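Superoxide dismutase (Acidilobus saccharovorans, PDB 4FFK) catalyses the dismutation of superoxide to molecular oxygen and hydrogen peroxide, using a bound iron ion that cycles between its ferric and ferrous states. Local coordinates at residues L175-V179 with Y195-W199. Sequence-based numbering, arbitrary orientation.
With FE (Fe (III) ion), chain B.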
loop_
_atom_site.group_PDB
_atom_site.type_symbol
_atom_site.label_atom_id
_atom_site.label_comp_id
_atom_site.label_asym_id
_atom_site.label_seq_id
_atom_site.Cartn_x
_atom_site.Cartn_y
_atom_site.Cartn_z
ATOM N N LEU A 175 -8.149 -3.547 21.047
ATOM C CA LEU A 175 -8.692 -2.220 21.198
ATOM C C LEU A 175 -8.269 -1.488 19.950
ATOM O O LEU A 175 -7.161 -1.665 19.496
ATOM C CB LEU A 175 -8.016 -1.556 22.409
ATOM C CG LEU A 175 -8.209 -0.052 22.556
ATOM C CD1 LEU A 175 -9.709 0.294 22.784
ATOM C CD2 LEU A 175 -7.317 0.389 23.699
ATOM N N ALA A 176 -9.153 -0.701 19.387
ATOM C CA ALA A 176 -8.837 -0.067 18.122
ATOM C C ALA A 176 -9.451 1.290 18.146
ATOM O O ALA A 176 -10.581 1.466 18.626
ATOM C CB ALA A 176 -9.394 -0.927 16.967
ATOM N N VAL A 177 -8.740 2.259 17.613
ATOM C CA VAL A 177 -9.333 3.570 17.413
ATOM C C VAL A 177 -9.249 3.855 15.906
ATOM O O VAL A 177 -8.209 3.709 15.304
ATOM C CB VAL A 177 -8.626 4.670 18.235
ATOM C CG1 VAL A 177 -7.118 4.689 18.003
ATOM C CG2 VAL A 177 -9.243 6.026 17.951
ATOM N N ASP A 178 -10.372 4.212 15.349
ATOM C CA ASP A 178 -10.464 4.650 13.949
ATOM C C ASP A 178 -9.991 6.056 13.803
ATOM O O ASP A 178 -10.465 6.996 14.498
ATOM C CB ASP A 178 -11.942 4.594 13.622
ATOM C CG ASP A 178 -12.250 4.758 12.181
ATOM O OD1 ASP A 178 -11.367 4.858 11.352
ATOM O OD2 ASP A 178 -13.445 4.691 11.904
ATOM N N VAL A 179 -9.050 6.256 12.882
ATOM C CA VAL A 179 -8.659 7.605 12.492
ATOM C C VAL A 179 -8.826 7.891 11.007
ATOM O O VAL A 179 -8.209 8.804 10.451
ATOM C CB VAL A 179 -7.248 7.955 12.939
ATOM C CG1 VAL A 179 -7.166 7.950 14.429
ATOM C CG2 VAL A 179 -6.201 6.885 12.383
ATOM N N TYR A 195 -9.497 14.538 18.913
ATOM C CA TYR A 195 -10.315 13.328 18.949
ATOM C C TYR A 195 -9.709 12.120 19.659
ATOM O O TYR A 195 -10.347 11.502 20.540
ATOM C CB TYR A 195 -10.722 12.998 17.512
ATOM C CG TYR A 195 -11.100 11.581 17.266
ATOM C CD1 TYR A 195 -12.332 11.066 17.682
ATOM C CD2 TYR A 195 -10.221 10.746 16.564
ATOM C CE1 TYR A 195 -12.684 9.775 17.407
ATOM C CE2 TYR A 195 -10.558 9.429 16.331
ATOM C CZ TYR A 195 -11.751 8.948 16.722
ATOM O OH TYR A 195 -12.052 7.646 16.431
ATOM N N VAL A 196 -8.485 11.765 19.293
ATOM C CA VAL A 196 -7.863 10.593 19.895
ATOM C C VAL A 196 -7.731 10.818 21.430
ATOM O O VAL A 196 -8.024 9.943 22.232
ATOM C CB VAL A 196 -6.497 10.401 19.259
ATOM C CG1 VAL A 196 -5.742 9.342 20.027
ATOM C CG2 VAL A 196 -6.743 9.978 17.743
ATOM N N ASP A 197 -7.319 12.024 21.778
ATOM C CA ASP A 197 -7.158 12.404 23.209
ATOM C C ASP A 197 -8.441 12.191 23.976
ATOM O O ASP A 197 -8.413 11.618 25.071
ATOM C CB ASP A 197 -6.723 13.871 23.315
ATOM C CG ASP A 197 -5.282 14.072 22.973
ATOM O OD1 ASP A 197 -4.539 13.078 22.809
ATOM O OD2 ASP A 197 -4.858 15.248 22.887
ATOM N N SER A 198 -9.583 12.591 23.411
ATOM C CA SER A 198 -10.861 12.438 24.102
ATOM C C SER A 198 -11.390 11.024 24.041
ATOM O O SER A 198 -12.093 10.561 24.925
ATOM C CB SER A 198 -11.944 13.376 23.538
ATOM O OG SER A 198 -11.429 14.623 23.146
ATOM N N TRP A 199 -11.043 10.322 22.961
ATOM C CA TRP A 199 -11.530 8.976 22.785
ATOM C C TRP A 199 -11.149 8.090 23.958
ATOM O O TRP A 199 -11.903 7.212 24.337
ATOM C CB TRP A 199 -10.995 8.442 21.431
ATOM C CG TRP A 199 -11.120 6.946 21.278
ATOM C CD1 TRP A 199 -12.212 6.234 20.811
ATOM C CD2 TRP A 199 -10.102 5.997 21.534
ATOM N NE1 TRP A 199 -11.913 4.894 20.822
ATOM C CE2 TRP A 199 -10.626 4.724 21.241
ATOM C CE3 TRP A 199 -8.787 6.090 22.010
ATOM C CZ2 TRP A 199 -9.874 3.518 21.402
ATOM C CZ3 TRP A 199 -8.058 4.907 22.195
ATOM C CH2 TRP A 199 -8.608 3.628 21.869
HETATM FE FE FE B . -14.560 4.354 10.374
HETATM O O HOH W 1 -12.850 2.354 20.139
HETATM O O HOH W 2 -12.925 3.782 9.275
#
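Y195, a long flat arm ending in a donor, gives its OH to the backbone O of D178 at 2.6 Å; the hydroxyl oxygen sits in the carbonyl plane, at a C=O...donor angle of 146°. Next to it V177, a compact beta-branched residue suited to a strand facing a helix, sets CB over one face of the W199 indole, 3.5 Å from the centroid of its six-membered ring, a CH-pi contact. Its CG2, anti to the backbone N, reaches between the two aromatic side chains, 3.6 Å from Y195 OH. L175 CD1 meets the indole at CZ2 (3.5 Å), and V179 CG1 packs on V196 CG2 at 3.9 Å. Tryptophan adds an N-H to its broad apolar face: a water accepts from W199 NE1 and donates to A176 O. Replacing W199 by alanine would probably strip the indole from V177 and L175, opening a gap, and cost the water its NE1 donor. Further out, Y95 hydrogen-bonds Y195 OH. From the end of strand 172-178 D178, an aspartate bringing an anionic oxygen, binds iron through OD2 at 1.9 Å, alongside H43, H92 and H182, while F180 N holds OD1. The tyrosine bond to the ligand's own carbonyl thus probably helps fix the backbone presenting the carboxylate to the metal.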